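Local structure of FACT complex subunit SPT16 (6A8M) at residues G336-P339 and K340-Y343; N382-D385 and Y386-V389; Q325-I328 and I329-L333; L218-N221 and V222-I226. The protein probably acts, within the FACT complex, as a histone chaperone that reorganizes nucleosomes during transcription, replication and repair, this chain being its N-terminal domain. All blocks are in the same frame, centred on the assembly; numbering follows the deposited sequence.

Contact 1 of 4, residues G336-P339 and K340-Y343; sequences GATP and KQIY
Thr338 and Gln341 grip each other twice. Thr338 OG1 accepts a hydrogen bond from Gln341 N at 3.0 Å. In return, Thr338 N donates to Gln341 OE1, also at 3.0 Å. This second bond is nearly straight, but the donor sits above the carbonyl plane of the amide and not on a lone pair. The threonine torsion explains the first bond: OG1 lies between the backbone N and the carbonyl carbon (chi1 62°), turned to the start of the helix. CG of Gln341 sits beside its own backbone N (chi1 -73°), and the extended chain runs back across Thr338, with CG 3.3 Å from Thr338 OG1. A water gives Gln341 OE1 a further partner. It donates to that oxygen and to Gly336 O, the latter at 2.7 Å, and helps fix the rotation of the amide. Behind this polar side, Ala337 CB meets Ile342 CG1 at 4.2 Å. The first regular helical bonds follow, from Ile342 N to Thr338 O and from Tyr343 N to Pro339 O, the latter at 2.8 Å and almost straight. Pro339 fits the first turn, where a missing N-H costs no helical bond. Further out, Pro339 and Ile342 rest on Leu380, and Ile342 and Tyr343 on Val365. Tyr343 OH is hydrogen-bonded to Thr362 O, and the Tyr343 ring lies nearly parallel to that of Phe361. The pair Thr338 and Gln341 is a capping box, with Thr338 as N-cap, at the start of helix 339-353 in the M24 peptidase-like domain.

Contact 2 of 4, residues N382-D385 and Y386-V389; sequences NKND and YRKV
The side-chain amide of Asn384 lies flat over the ring of Tyr386. The two planes are 17° apart, and Asn384 OD1 sits 3.2 Å above the ring plane, over its centre. Asn384 ND2 reaches out over the far part of the ring, 3.3 Å from Tyr386 CZ. The ring is folded back under the amide because CG of Tyr386 lies between its backbone N and carbonyl carbon (chi1 57°). The same oxygen holds the backbone. Tyr386 N donates to Asn384 OD1 at 3.0 Å, and Arg387 N adds a weak bond to it at 3.1 Å. The bond from the residue two places on makes this an Asx turn. It bends the loop between strands 379-381 and 394-405 of the antiparallel sheet. Asn384 ND2 also gives a weak bond to Gln377 O, which helps set the amide's rotation. With an alanine at Asn384, Tyr386 N and Arg387 N would probably lose their shared acceptor, and the tyrosine ring its flat cover. Arg387 CG packs against the amide as well, 3.4 Å from Asn384 ND2. From there the arginine bends at chi2 and chi3, and its guanidinium reaches Ser171 on helix 167-174, where Leu168 also touches Tyr386.

Contact 3 of 4, residues Q325-I328 and I329-L333; sequences QEEI and INNLL
Ile329 CD1 lies over one face of the Gln325 amide, 3.6 Å from Gln325 CD. At the ends of that buried amide, NE2 bonds Asp419 and OE1 bonds Lys436, so its rotation is fixed. Glu327 and Asn331, one turn apart, run side by side. Asn331 ND2 donates in its own amide plane to Glu327 OE2 at 2.9 Å, but meets that oxygen from above the carboxylate plane. The two planes are 52° apart. CG of Glu327 points away from the backbone N, and the chain then bends at chi2 (70°), which swings the carboxylate toward the asparagine and brings Glu327 OE2 to 3.9 Å from Leu332 CG. A leucine in place of Glu327 would probably leave the Asn331 amide without this acceptor and freer to turn. Glu326 OE2 and Asn330 ND2 are modelled at a very short, doubtful 2.4 Å. The helix widens as it ends. Leu332 N reaches Glu327 O and Leu333 N reaches Ile328 O, at 3.0 Å, both five residues back as in a pi-type turn. On the inner side, Ile328 packs on Ile342 and Ala346 of helix 339-353 and on Ile397 and Leu399 of strand 394-405. Ile329 and Leu333 rest on Val421 of strand 412-424.

Contact 4 of 4, residues L218-N221 and V222-I226; sequences LSDN and VENEI
Asp220 and Asn224 cross obliquely, one turn apart, with carboxylate and amide planes 78° from each other. The aspartate holds CG opposite its backbone N (chi1 -180°), which carries the carboxylate out from the helix flank, and the Asn224 side chain folds back toward it. The amide of Asn224 is probably turned over in the model, so its individual bonds are uncertain. The backbone link is firm: Asn224 N donates to Asp220 O at 3.0 Å. Asp220 OD1 also lies 4.5 Å from Glu223 OE2, and these like charges would probably disfavour each other somewhat. Glu223 points its extended chain outward and is held by other partners. A water bridges it back to Ser219, 2.7 Å from Glu223 OE2 and 2.8 Å from Ser219 OG. Glu223 OE1 bonds Ser259, and Ser219 OG bonds Ser276. Asp220, Glu223 and Ser219 belong to helix 215-224 of the M24 peptidase-like domain, which has the pita-bread fold; Ser259 and Ser276 lie outside that helix. Leu218 faces Leu203 of helix 179-208 and Ile262 of strand 261-263. Val222 sits one turn after Leu218 and is joined to it by the backbone bond from Val222 N to Leu218 O. Its CG2 packs 3.7 Å from that same oxygen. Glu225 bends at chi2 (-80°), with CG 3.4 Å from Asn221 O. A second water links that carbonyl to the glutamate's carboxylate, donating to Asn221 O at 2.7 Å and to Glu225 OE2.

Contacts 1, 2 and 3 cluster together. Contact 1 and contact 2, their centres about 6 Å apart, are joined by backbone: Gly336 N lies 2.8 Å from Val389 O, and Ala337 O 2.8 Å from Val389 N, both probable hydrogen bonds. Contact 3 closes helix 312-332, and after a short loop contact 1 caps the start of helix 339-353; Ile342 CG2 packs 4.1 Å from Ile328 CG2. Leu333 CD2 also touches Val389 CG2, at 4.2 Å. Contact 4 stands apart, its centre about 36 Å from those of contacts 1 and 2. All four belong to the M24 peptidase-like domain, and none holds a metal or ligand.

Contact 1 of 4, residues G336-P339 and K340-Y343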
loop_
_atom_site.group_PDB
_atom_site.type_symbol
_atom_site.label_atom_id
_atom_site.label_comp_id
_atom_site.label_asym_id
_atom_site.label_seq_id
_atom_site.Cartn_x
_atom_site.Cartn_y
_atom_site.Cartn_z
ATOM N N GLY A 336 19.970 -4.801 -3.221
ATOM C CA GLY A 336 20.682 -5.547 -2.210
ATOM C C GLY A 336 20.716 -4.884 -0.846
ATOM O O GLY A 336 21.033 -5.553 0.145
ATOM N N ALA A 337 20.412 -3.592 -0.767
ATOM C CA ALA A 337 20.474 -2.906 0.522
ATOM C C ALA A 337 19.358 -3.389 1.440
ATOM O O ALA A 337 18.247 -3.699 0.995
ATOM C CB ALA A 337 20.369 -1.391 0.334
ATOM N N THR A 338 19.674 -3.461 2.766
ATOM C CA THR A 338 18.660 -3.774 3.764
ATOM C C THR A 338 17.972 -2.505 4.241
ATOM O O THR A 338 18.519 -1.406 4.127
ATOM C CB THR A 338 19.289 -4.484 4.970
ATOM O OG1 THR A 338 20.246 -3.620 5.589
ATOM C CG2 THR A 338 20.017 -5.776 4.570
ATOM N N PRO A 339 16.750 -2.623 4.764
ATOM C CA PRO A 339 16.135 -1.480 5.459
ATOM C C PRO A 339 17.058 -0.828 6.476
ATOM O O PRO A 339 17.130 0.408 6.564
ATOM C CB PRO A 339 14.920 -2.128 6.142
ATOM C CG PRO A 339 14.562 -3.298 5.191
ATOM C CD PRO A 339 15.869 -3.804 4.708
ATOM N N LYS A 340 17.776 -1.654 7.242
ATOM C CA LYS A 340 18.674 -1.148 8.271
ATOM C C LYS A 340 19.788 -0.297 7.677
ATOM O O LYS A 340 20.112 0.765 8.214
ATOM C CB LYS A 340 19.263 -2.310 9.057
ATOM C CG LYS A 340 20.239 -1.882 10.154
ATOM C CD LYS A 340 20.708 -3.089 10.926
ATOM C CE LYS A 340 21.808 -2.726 11.908
ATOM N NZ LYS A 340 22.340 -3.928 12.621
ATOM N N GLN A 341 20.394 -0.745 6.572
ATOM C CA GLN A 341 21.442 0.057 5.948
ATOM C C GLN A 341 20.894 1.394 5.467
ATOM O O GLN A 341 21.554 2.434 5.597
ATOM C CB GLN A 341 22.065 -0.717 4.784
ATOM C CG GLN A 341 22.955 -1.848 5.230
ATOM C CD GLN A 341 23.323 -2.805 4.112
ATOM O OE1 GLN A 341 22.621 -2.918 3.111
ATOM N NE2 GLN A 341 24.431 -3.508 4.290
ATOM N N ILE A 342 19.680 1.390 4.911
ATOM C CA ILE A 342 19.083 2.631 4.436
ATOM C C ILE A 342 18.778 3.558 5.606
ATOM O O ILE A 342 19.186 4.724 5.622
ATOM C CB ILE A 342 17.813 2.323 3.625
ATOM C CG1 ILE A 342 18.155 1.516 2.378
ATOM C CG2 ILE A 342 17.106 3.599 3.238
ATOM C CD1 ILE A 342 16.956 0.795 1.787
ATOM N N TYR A 343 18.061 3.052 6.612
ATOM C CA TYR A 343 17.736 3.899 7.757
ATOM C C TYR A 343 19.009 4.389 8.452
ATOM O O TYR A 343 19.123 5.575 8.780
ATOM C CB TYR A 343 16.825 3.159 8.753
ATOM C CG TYR A 343 16.430 4.076 9.873
ATOM C CD1 TYR A 343 15.467 5.055 9.673
ATOM C CD2 TYR A 343 17.082 4.016 11.100
ATOM C CE1 TYR A 343 15.133 5.937 10.665
ATOM C CE2 TYR A 343 16.759 4.894 12.114
ATOM C CZ TYR A 343 15.782 5.855 11.880
ATOM O OH TYR A 343 15.456 6.733 12.870
HETATM O O HOH W 1 22.937 -5.788 2.080
#

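Contact 2 of 4, residues N382-D385 and Y386-V389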
loop_
_atom_site.group_PDB
_atom_site.type_symbol
_atom_site.label_atom_id
_atom_site.label_comp_id
_atom_site.label_asym_id
_atom_site.label_seq_id
_atom_site.Cartn_x
_atom_site.Cartn_y
_atom_site.Cartn_z
ATOM N N ASN A 382 15.770 0.551 11.606
ATOM C CA ASN A 382 17.008 -0.106 12.025
ATOM C C ASN A 382 16.816 -1.597 12.297
ATOM O O ASN A 382 17.791 -2.365 12.256
ATOM C CB ASN A 382 17.578 0.598 13.273
ATOM C CG ASN A 382 18.696 -0.202 13.953
ATOM O OD1 ASN A 382 18.430 -1.054 14.809
ATOM N ND2 ASN A 382 19.949 0.079 13.588
ATOM N N LYS A 383 15.593 -2.029 12.568
ATOM C CA LYS A 383 15.385 -3.390 13.036
ATOM C C LYS A 383 15.465 -4.410 11.906
ATOM O O LYS A 383 15.955 -5.528 12.120
ATOM C CB LYS A 383 14.030 -3.486 13.744
ATOM N N ASN A 384 15.032 -4.044 10.705
ATOM C CA ASN A 384 14.875 -5.018 9.624
ATOM C C ASN A 384 16.208 -5.132 8.879
ATOM O O ASN A 384 16.566 -4.252 8.093
ATOM C CB ASN A 384 13.727 -4.600 8.704
ATOM C CG ASN A 384 13.377 -5.678 7.673
ATOM O OD1 ASN A 384 14.249 -6.425 7.224
ATOM N ND2 ASN A 384 12.105 -5.768 7.314
ATOM N N ASP A 385 16.947 -6.217 9.131
ATOM C CA ASP A 385 18.155 -6.559 8.377
ATOM C C ASP A 385 17.944 -7.808 7.526
ATOM O O ASP A 385 18.913 -8.404 7.050
ATOM C CB ASP A 385 19.366 -6.720 9.310
ATOM C CG ASP A 385 19.193 -7.850 10.318
ATOM O OD1 ASP A 385 18.105 -8.477 10.313
ATOM O OD2 ASP A 385 20.140 -8.090 11.101
ATOM N N TYR A 386 16.685 -8.203 7.312
ATOM C CA TYR A 386 16.361 -9.468 6.662
ATOM C C TYR A 386 15.592 -9.313 5.356
ATOM O O TYR A 386 15.174 -10.329 4.781
ATOM C CB TYR A 386 15.551 -10.370 7.611
ATOM C CG TYR A 386 14.279 -9.741 8.130
ATOM C CD1 TYR A 386 13.071 -9.871 7.441
ATOM C CD2 TYR A 386 14.281 -9.014 9.309
ATOM C CE1 TYR A 386 11.910 -9.282 7.915
ATOM C CE2 TYR A 386 13.127 -8.439 9.792
ATOM C CZ TYR A 386 11.946 -8.571 9.094
ATOM O OH TYR A 386 10.804 -7.980 9.574
ATOM N N ARG A 387 15.356 -8.090 4.892
ATOM C CA ARG A 387 14.841 -7.855 3.552
ATOM C C ARG A 387 15.911 -7.132 2.747
ATOM O O ARG A 387 16.831 -6.522 3.299
ATOM C CB ARG A 387 13.546 -7.024 3.562
ATOM C CG ARG A 387 12.467 -7.604 4.442
ATOM C CD ARG A 387 11.951 -8.918 3.900
ATOM N NE ARG A 387 11.342 -8.776 2.578
ATOM C CZ ARG A 387 10.059 -8.513 2.369
ATOM N NH1 ARG A 387 9.230 -8.353 3.399
ATOM N NH2 ARG A 387 9.600 -8.407 1.127
ATOM N N LYS A 388 15.792 -7.231 1.424
ATOM C CA LYS A 388 16.766 -6.667 0.501
ATOM C C LYS A 388 16.023 -5.945 -0.608
ATOM O O LYS A 388 15.037 -6.467 -1.128
ATOM C CB LYS A 388 17.669 -7.759 -0.082
ATOM C CG LYS A 388 18.707 -8.261 0.928
ATOM C CD LYS A 388 19.704 -9.231 0.327
ATOM C CE LYS A 388 20.719 -9.624 1.399
ATOM N NZ LYS A 388 21.921 -10.301 0.844
ATOM N N VAL A 389 16.464 -4.726 -0.924
ATOM C CA VAL A 389 15.894 -3.986 -2.041
ATOM C C VAL A 389 16.154 -4.739 -3.332
ATOM O O VAL A 389 17.253 -5.258 -3.562
ATOM C CB VAL A 389 16.495 -2.574 -2.112
ATOM C CG1 VAL A 389 16.044 -1.867 -3.376
ATOM C CG2 VAL A 389 16.085 -1.753 -0.890
#

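Contact 3 of 4, residues Q325-I328 and I329-L333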
loop_
_atom_site.group_PDB
_atom_site.type_symbol
_atom_site.label_atom_id
_atom_site.label_comp_id
_atom_site.label_asym_id
_atom_site.label_seq_id
_atom_site.Cartn_x
_atom_site.Cartn_y
_atom_site.Cartn_z
ATOM N N GLN A 325 16.594 13.648 2.019
ATOM C CA GLN A 325 15.805 12.808 1.123
ATOM C C GLN A 325 16.609 12.443 -0.114
ATOM O O GLN A 325 16.593 11.292 -0.563
ATOM C CB GLN A 325 14.505 13.515 0.718
ATOM C CG GLN A 325 13.547 12.540 0.012
ATOM C CD GLN A 325 12.493 13.212 -0.844
ATOM O OE1 GLN A 325 12.795 14.104 -1.651
ATOM N NE2 GLN A 325 11.251 12.763 -0.699
ATOM N N GLU A 326 17.330 13.415 -0.664
ATOM C CA GLU A 326 18.165 13.150 -1.830
ATOM C C GLU A 326 19.227 12.100 -1.520
ATOM O O GLU A 326 19.476 11.203 -2.334
ATOM C CB GLU A 326 18.806 14.455 -2.307
ATOM C CG GLU A 326 19.798 14.285 -3.449
ATOM C CD GLU A 326 19.135 13.877 -4.753
ATOM O OE1 GLU A 326 17.969 14.253 -4.980
ATOM O OE2 GLU A 326 19.786 13.170 -5.551
ATOM N N GLU A 327 19.858 12.195 -0.344
ATOM C CA GLU A 327 20.834 11.188 0.062
ATOM C C GLU A 327 20.202 9.803 0.111
ATOM O O GLU A 327 20.799 8.823 -0.342
ATOM C CB GLU A 327 21.430 11.576 1.421
ATOM C CG GLU A 327 22.161 10.454 2.186
ATOM C CD GLU A 327 23.489 10.027 1.573
ATOM O OE1 GLU A 327 23.933 10.648 0.588
ATOM O OE2 GLU A 327 24.106 9.061 2.084
ATOM N N ILE A 328 18.990 9.702 0.657
ATOM C CA ILE A 328 18.308 8.413 0.708
ATOM C C ILE A 328 17.984 7.928 -0.701
ATOM O O ILE A 328 18.317 6.800 -1.077
ATOM C CB ILE A 328 17.039 8.516 1.575
ATOM C CG1 ILE A 328 17.423 8.803 3.012
ATOM C CG2 ILE A 328 16.226 7.232 1.533
ATOM C CD1 ILE A 328 16.236 9.189 3.836
ATOM N N ILE A 329 17.359 8.786 -1.511
ATOM C CA ILE A 329 16.836 8.330 -2.799
ATOM C C ILE A 329 17.967 7.982 -3.755
ATOM O O ILE A 329 17.950 6.929 -4.407
ATOM C CB ILE A 329 15.897 9.386 -3.405
ATOM C CG1 ILE A 329 14.597 9.461 -2.594
ATOM C CG2 ILE A 329 15.656 9.075 -4.897
ATOM C CD1 ILE A 329 13.645 10.605 -2.980
ATOM N N ASN A 330 18.971 8.842 -3.855
ATOM C CA ASN A 330 19.953 8.684 -4.913
ATOM C C ASN A 330 21.284 8.117 -4.433
ATOM O O ASN A 330 22.160 7.832 -5.259
ATOM C CB ASN A 330 20.121 10.022 -5.646
ATOM C CG ASN A 330 18.941 10.298 -6.596
ATOM O OD1 ASN A 330 18.590 9.443 -7.415
ATOM N ND2 ASN A 330 18.302 11.455 -6.458
ATOM N N ASN A 331 21.440 7.878 -3.133
ATOM C CA ASN A 331 22.637 7.216 -2.652
ATOM C C ASN A 331 22.371 5.914 -1.911
ATOM O O ASN A 331 23.075 4.939 -2.146
ATOM C CB ASN A 331 23.429 8.159 -1.750
ATOM C CG ASN A 331 24.825 7.672 -1.513
ATOM O OD1 ASN A 331 25.479 7.181 -2.435
ATOM N ND2 ASN A 331 25.291 7.775 -0.276
ATOM N N LEU A 332 21.378 5.860 -1.021
ATOM C CA LEU A 332 21.220 4.684 -0.165
ATOM C C LEU A 332 20.272 3.638 -0.733
ATOM O O LEU A 332 20.376 2.460 -0.376
ATOM C CB LEU A 332 20.727 5.118 1.219
ATOM C CG LEU A 332 21.690 6.051 1.944
ATOM C CD1 LEU A 332 21.041 6.649 3.172
ATOM C CD2 LEU A 332 22.961 5.299 2.320
ATOM N N LEU A 333 19.331 4.036 -1.584
ATOM C CA LEU A 333 18.352 3.109 -2.144
ATOM C C LEU A 333 19.013 2.293 -3.249
ATOM O O LEU A 333 18.992 2.665 -4.419
ATOM C CB LEU A 333 17.156 3.882 -2.669
ATOM C CG LEU A 333 15.800 3.762 -2.015
ATOM C CD1 LEU A 333 14.765 4.324 -2.960
ATOM C CD2 LEU A 333 15.490 2.310 -1.608
#

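Contact 4 of 4, residues L218-N221 and V222-I226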
loop_
_atom_site.group_PDB
_atom_site.type_symbol
_atom_site.label_atom_id
_atom_site.label_comp_id
_atom_site.label_asym_id
_atom_site.label_seq_id
_atom_site.Cartn_x
_atom_site.Cartn_y
_atom_site.Cartn_z
ATOM N N LEU A 218 -10.244 21.273 6.730
ATOM C CA LEU A 218 -9.532 21.557 5.492
ATOM C C LEU A 218 -9.179 20.274 4.744
ATOM O O LEU A 218 -9.356 20.198 3.523
ATOM C CB LEU A 218 -8.275 22.365 5.808
ATOM C CG LEU A 218 -7.388 22.763 4.635
ATOM C CD1 LEU A 218 -8.172 23.626 3.657
ATOM C CD2 LEU A 218 -6.155 23.502 5.150
ATOM N N SER A 219 -8.669 19.254 5.443
ATOM C CA SER A 219 -8.304 18.040 4.719
ATOM C C SER A 219 -9.547 17.327 4.219
ATOM O O SER A 219 -9.509 16.690 3.163
ATOM C CB SER A 219 -7.448 17.100 5.579
ATOM O OG SER A 219 -8.177 16.526 6.656
ATOM N N ASP A 220 -10.667 17.454 4.948
ATOM C CA ASP A 220 -11.906 16.861 4.460
ATOM C C ASP A 220 -12.347 17.533 3.167
ATOM O O ASP A 220 -12.865 16.873 2.257
ATOM C CB ASP A 220 -12.994 16.974 5.532
ATOM C CG ASP A 220 -14.317 16.370 5.094
ATOM O OD1 ASP A 220 -14.426 15.139 5.104
ATOM O OD2 ASP A 220 -15.248 17.125 4.760
ATOM N N ASN A 221 -12.170 18.858 3.072
ATOM C CA ASN A 221 -12.534 19.559 1.844
ATOM C C ASN A 221 -11.792 18.975 0.646
ATOM O O ASN A 221 -12.392 18.680 -0.398
ATOM C CB ASN A 221 -12.217 21.047 1.978
ATOM C CG ASN A 221 -13.141 21.760 2.944
ATOM O OD1 ASN A 221 -14.127 21.190 3.405
ATOM N ND2 ASN A 221 -12.835 23.016 3.238
ATOM N N VAL A 222 -10.477 18.818 0.787
ATOM C CA VAL A 222 -9.654 18.218 -0.261
ATOM C C VAL A 222 -10.106 16.796 -0.550
ATOM O O VAL A 222 -10.250 16.400 -1.713
ATOM C CB VAL A 222 -8.175 18.254 0.147
ATOM C CG1 VAL A 222 -7.346 17.435 -0.826
ATOM C CG2 VAL A 222 -7.691 19.691 0.220
ATOM N N GLU A 223 -10.328 16.003 0.511
ATOM C CA GLU A 223 -10.716 14.603 0.359
ATOM C C GLU A 223 -11.958 14.450 -0.518
ATOM O O GLU A 223 -12.035 13.541 -1.350
ATOM C CB GLU A 223 -10.922 13.972 1.752
ATOM C CG GLU A 223 -11.232 12.491 1.737
ATOM C CD GLU A 223 -11.113 11.852 3.118
ATOM O OE1 GLU A 223 -11.340 10.624 3.250
ATOM O OE2 GLU A 223 -10.805 12.586 4.075
ATOM N N ASN A 224 -12.940 15.325 -0.354
ATOM C CA ASN A 224 -14.174 15.190 -1.107
ATOM C C ASN A 224 -14.028 15.612 -2.562
ATOM O O ASN A 224 -14.925 15.332 -3.364
ATOM C CB ASN A 224 -15.276 15.999 -0.418
ATOM C CG ASN A 224 -15.636 15.420 0.954
ATOM O OD1 ASN A 224 -15.510 16.082 1.987
ATOM N ND2 ASN A 224 -16.089 14.181 0.959
ATOM N N GLU A 225 -12.911 16.251 -2.920
ATOM C CA GLU A 225 -12.698 16.640 -4.311
ATOM C C GLU A 225 -12.608 15.435 -5.241
ATOM O O GLU A 225 -12.908 15.569 -6.433
ATOM C CB GLU A 225 -11.423 17.485 -4.421
ATOM C CG GLU A 225 -11.501 18.815 -3.688
ATOM C CD GLU A 225 -12.244 19.859 -4.483
ATOM O OE1 GLU A 225 -12.014 19.933 -5.705
ATOM O OE2 GLU A 225 -13.059 20.600 -3.890
ATOM N N ILE A 226 -12.223 14.264 -4.727
ATOM C CA ILE A 226 -12.065 13.086 -5.583
ATOM C C ILE A 226 -13.401 12.607 -6.112
ATOM O O ILE A 226 -13.443 11.846 -7.081
ATOM C CB ILE A 226 -11.358 11.943 -4.830
ATOM C CG1 ILE A 226 -10.712 10.935 -5.812
ATOM C CG2 ILE A 226 -12.317 11.250 -3.881
ATOM C CD1 ILE A 226 -9.669 10.054 -5.148
HETATM O O HOH W 2 -9.046 14.216 5.363
HETATM O O HOH W 3 -14.740 19.403 -1.398
#